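Local coordinates for genome polyprotein (Rhinovirus C, PDB 6KU7), which is the 3C cysteine protease of the virus and probably cleaves the viral polyprotein into its mature proteins, at residues 41-46 with 77-82. Numbering follows the deposited sequence.
Sequences AVVPTH and EITLLW
E77 meets H46 through a single carboxylate oxygen. From CB the chain leaves with CG anti to the backbone N (chi1 -169°), then bends at chi2, which turns CD toward the in-plane edge of the H46 ring and to 3.4 Å from H46 N. At the tip, OE1 lies 3.6 Å from T45 CB, while OE2 accepts twice: from H46 ND1 at 2.7 Å and from H46 N at 2.6 Å. The donors approach from opposite faces of the carboxylate plane, H46 N on the syn side but 25° out of it, ND1 41° out. OE2 lies almost in the imidazole plane; with H46 N also bonded to it, the two bonds should limit the ring's rotation. H46 and E77 probably form the His-acid part of the active site, as in other chymotrypsin-like picornain 3C proteases, with C153 touching H46. Preceding H46 and following E77, antiparallel strands 41-44 and 78-82 of the six-stranded barrel are joined by reciprocal backbone bonds at A41/L81 and V43/T79. Past the strand end, T45 N bonds to E77 O from well above the carbonyl plane, and a water links T45 OG1 to E77 N. V42, on the face it shares with L80, brings CG2 to a tight 3.3 Å from I78 CG2; on the other, V43 CG1 packs 3.8 Å from L81 CG.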
ATOM      1  N   ALA A  41       9.973  -2.505  -2.345  1.00 21.14           N
ATOM      2  CA  ALA A  41       8.882  -1.709  -1.804  1.00 22.20           C
ATOM      3  C   ALA A  41       7.674  -1.778  -2.717  1.00 24.60           C
ATOM      4  O   ALA A  41       7.768  -2.088  -3.911  1.00 24.63           O
ATOM      5  CB  ALA A  41       9.259  -0.240  -1.626  1.00 20.82           C
ATOM      6  N   VAL A  42       6.530  -1.440  -2.148  1.00 21.15           N
ATOM      7  CA  VAL A  42       5.269  -1.485  -2.867  1.00 23.17           C
ATOM      8  C   VAL A  42       4.775  -0.058  -3.060  1.00 24.41           C
ATOM      9  O   VAL A  42       4.939   0.803  -2.189  1.00 23.20           O
ATOM     10  CB  VAL A  42       4.264  -2.380  -2.111  1.00 27.43           C
ATOM     11  CG1 VAL A  42       3.640  -1.668  -0.910  1.00 24.74           C
ATOM     12  CG2 VAL A  42       3.235  -2.889  -3.018  1.00 30.17           C
ATOM     13  N   VAL A  43       4.206   0.204  -4.235  1.00 22.85           N
ATOM     14  CA  VAL A  43       3.575   1.485  -4.538  1.00 22.58           C
ATOM     15  C   VAL A  43       2.327   1.219  -5.388  1.00 25.93           C
ATOM     16  O   VAL A  43       2.244   0.195  -6.071  1.00 24.65           O
ATOM     17  CB  VAL A  43       4.552   2.418  -5.305  1.00 22.76           C
ATOM     18  CG1 VAL A  43       4.932   1.809  -6.655  1.00 21.71           C
ATOM     19  CG2 VAL A  43       4.014   3.837  -5.469  1.00 25.02           C
ATOM     20  N   PRO A  44       1.338   2.112  -5.311  1.00 22.83           N
ATOM     21  CA  PRO A  44       0.167   1.921  -6.186  1.00 25.44           C
ATOM     22  C   PRO A  44       0.539   2.098  -7.653  1.00 23.83           C
ATOM     23  O   PRO A  44       1.270   3.017  -8.032  1.00 23.04           O
ATOM     24  CB  PRO A  44      -0.820   2.994  -5.709  1.00 24.49           C
ATOM     25  CG  PRO A  44      -0.423   3.268  -4.301  1.00 21.76           C
ATOM     26  CD  PRO A  44       1.077   3.130  -4.278  1.00 20.63           C
ATOM     27  N   THR A  45       0.030   1.179  -8.475  1.00 24.40           N
ATOM     28  CA  THR A  45       0.355   1.180  -9.897  1.00 25.11           C
ATOM     29  C   THR A  45      -0.022   2.499 -10.563  1.00 28.37           C
ATOM     30  O   THR A  45       0.695   2.977 -11.450  1.00 26.10           O
ATOM     31  CB  THR A  45      -0.345   0.012 -10.571  1.00 23.69           C
ATOM     32  OG1 THR A  45       0.091  -1.212  -9.955  1.00 23.24           O
ATOM     33  CG2 THR A  45      -0.031  -0.012 -12.070  1.00 23.47           C
ATOM     34  N   HIS A  46      -1.129   3.128 -10.130  1.00 27.75           N
ATOM     35  CA  HIS A  46      -1.437   4.377 -10.821  1.00 29.59           C
ATOM     36  C   HIS A  46      -0.550   5.538 -10.372  1.00 27.72           C
ATOM     37  O   HIS A  46      -0.765   6.639 -10.879  1.00 30.78           O
ATOM     38  CB  HIS A  46      -2.929   4.725 -10.686  1.00 32.09           C
ATOM     39  CG  HIS A  46      -3.302   5.428  -9.416  1.00 37.29           C
ATOM     40  ND1 HIS A  46      -3.543   4.759  -8.232  1.00 37.73           N
ATOM     41  CD2 HIS A  46      -3.514   6.742  -9.153  1.00 39.59           C
ATOM     42  CE1 HIS A  46      -3.868   5.630  -7.291  1.00 38.60           C
ATOM     43  NE2 HIS A  46      -3.855   6.841  -7.823  1.00 39.84           N
ATOM     44  N   GLU A  77      -3.322  -3.282  -8.996  1.00 23.72           N
ATOM     45  CA  GLU A  77      -3.007  -1.905  -8.607  1.00 23.47           C
ATOM     46  C   GLU A  77      -1.829  -1.861  -7.633  1.00 23.79           C
ATOM     47  O   GLU A  77      -1.507  -0.805  -7.065  1.00 23.88           O
ATOM     48  CB  GLU A  77      -4.266  -1.204  -8.061  1.00 23.49           C
ATOM     49  CG  GLU A  77      -4.229   0.304  -7.826  1.00 29.22           C
ATOM     50  CD  GLU A  77      -3.653   1.119  -8.976  1.00 28.87           C
ATOM     51  OE1 GLU A  77      -3.814   0.750 -10.161  1.00 27.84           O
ATOM     52  OE2 GLU A  77      -3.045   2.159  -8.666  1.00 30.70           O
ATOM     53  N   ILE A  78      -1.147  -2.983  -7.449  1.00 21.59           N
ATOM     54  CA  ILE A  78       0.109  -3.054  -6.711  1.00 24.04           C
ATOM     55  C   ILE A  78       1.270  -3.150  -7.698  1.00 25.06           C
ATOM     56  O   ILE A  78       1.292  -4.036  -8.562  1.00 23.31           O
ATOM     57  CB  ILE A  78       0.116  -4.267  -5.767  1.00 26.48           C
ATOM     58  CG1 ILE A  78      -0.780  -4.025  -4.558  1.00 23.11           C
ATOM     59  CG2 ILE A  78       1.542  -4.599  -5.329  1.00 26.35           C
ATOM     60  CD1 ILE A  78      -0.715  -5.164  -3.578  1.00 23.41           C
ATOM     61  N   THR A  79       2.246  -2.265  -7.552  1.00 24.84           N
ATOM     62  CA  THR A  79       3.510  -2.344  -8.271  1.00 25.47           C
ATOM     63  C   THR A  79       4.653  -2.506  -7.276  1.00 26.81           C
ATOM     64  O   THR A  79       4.710  -1.778  -6.274  1.00 25.34           O
ATOM     65  CB  THR A  79       3.702  -1.093  -9.122  1.00 24.44           C
ATOM     66  OG1 THR A  79       2.828  -1.171 -10.250  1.00 24.86           O
ATOM     67  CG2 THR A  79       5.148  -0.952  -9.578  1.00 26.57           C
ATOM     68  N   LEU A  80       5.538  -3.473  -7.535  1.00 24.05           N
ATOM     69  CA  LEU A  80       6.734  -3.696  -6.725  1.00 26.07           C
ATOM     70  C   LEU A  80       7.895  -2.908  -7.308  1.00 26.76           C
ATOM     71  O   LEU A  80       8.130  -2.952  -8.521  1.00 26.43           O
ATOM     72  CB  LEU A  80       7.131  -5.173  -6.669  1.00 28.10           C
ATOM     73  CG  LEU A  80       6.115  -6.239  -6.279  1.00 30.52           C
ATOM     74  CD1 LEU A  80       6.793  -7.599  -6.058  1.00 29.98           C
ATOM     75  CD2 LEU A  80       5.404  -5.798  -5.041  1.00 33.09           C
ATOM     76  N   LEU A  81       8.626  -2.200  -6.448  1.00 21.80           N
ATOM     77  CA  LEU A  81       9.832  -1.479  -6.845  1.00 25.76           C
ATOM     78  C   LEU A  81      11.046  -2.108  -6.177  1.00 27.57           C
ATOM     79  O   LEU A  81      11.037  -2.356  -4.963  1.00 26.79           O
ATOM     80  CB  LEU A  81       9.769   0.004  -6.475  1.00 25.17           C
ATOM     81  CG  LEU A  81       8.574   0.833  -6.940  1.00 27.39           C
ATOM     82  CD1 LEU A  81       8.691   2.250  -6.388  1.00 26.89           C
ATOM     83  CD2 LEU A  81       8.458   0.826  -8.465  1.00 25.15           C
ATOM     84  N   TRP A  82      12.085  -2.366  -6.967  1.00 26.58           N
ATOM     85  CA  TRP A  82      13.393  -2.734  -6.437  1.00 26.71           C
ATOM     86  C   TRP A  82      14.283  -1.517  -6.605  1.00 28.22           C
ATOM     87  O   TRP A  82      14.610  -1.122  -7.731  1.00 25.70           O
ATOM     88  CB  TRP A  82      13.970  -3.957  -7.138  1.00 28.19           C
ATOM     89  CG  TRP A  82      13.019  -5.087  -7.109  1.00 32.52           C
ATOM     90  CD1 TRP A  82      11.892  -5.235  -7.872  1.00 32.67           C
ATOM     91  CD2 TRP A  82      13.072  -6.216  -6.252  1.00 33.57           C
ATOM     92  NE1 TRP A  82      11.254  -6.396  -7.548  1.00 36.27           N
ATOM     93  CE2 TRP A  82      11.955  -7.018  -6.550  1.00 37.93           C
ATOM     94  CE3 TRP A  82      13.954  -6.629  -5.261  1.00 37.12           C
ATOM     95  CZ2 TRP A  82      11.706  -8.216  -5.898  1.00 42.96           C
ATOM     96  CZ3 TRP A  82      13.710  -7.823  -4.608  1.00 42.04           C
ATOM     97  CH2 TRP A  82      12.598  -8.601  -4.923  1.00 41.91           C
TER
HETATM   98  O   HOH W   1      -1.391  -3.420 -10.959  1.00 27.54           O
HETATM   99  O   HOH W   2       3.645   1.206 -11.968  1.00 39.13           O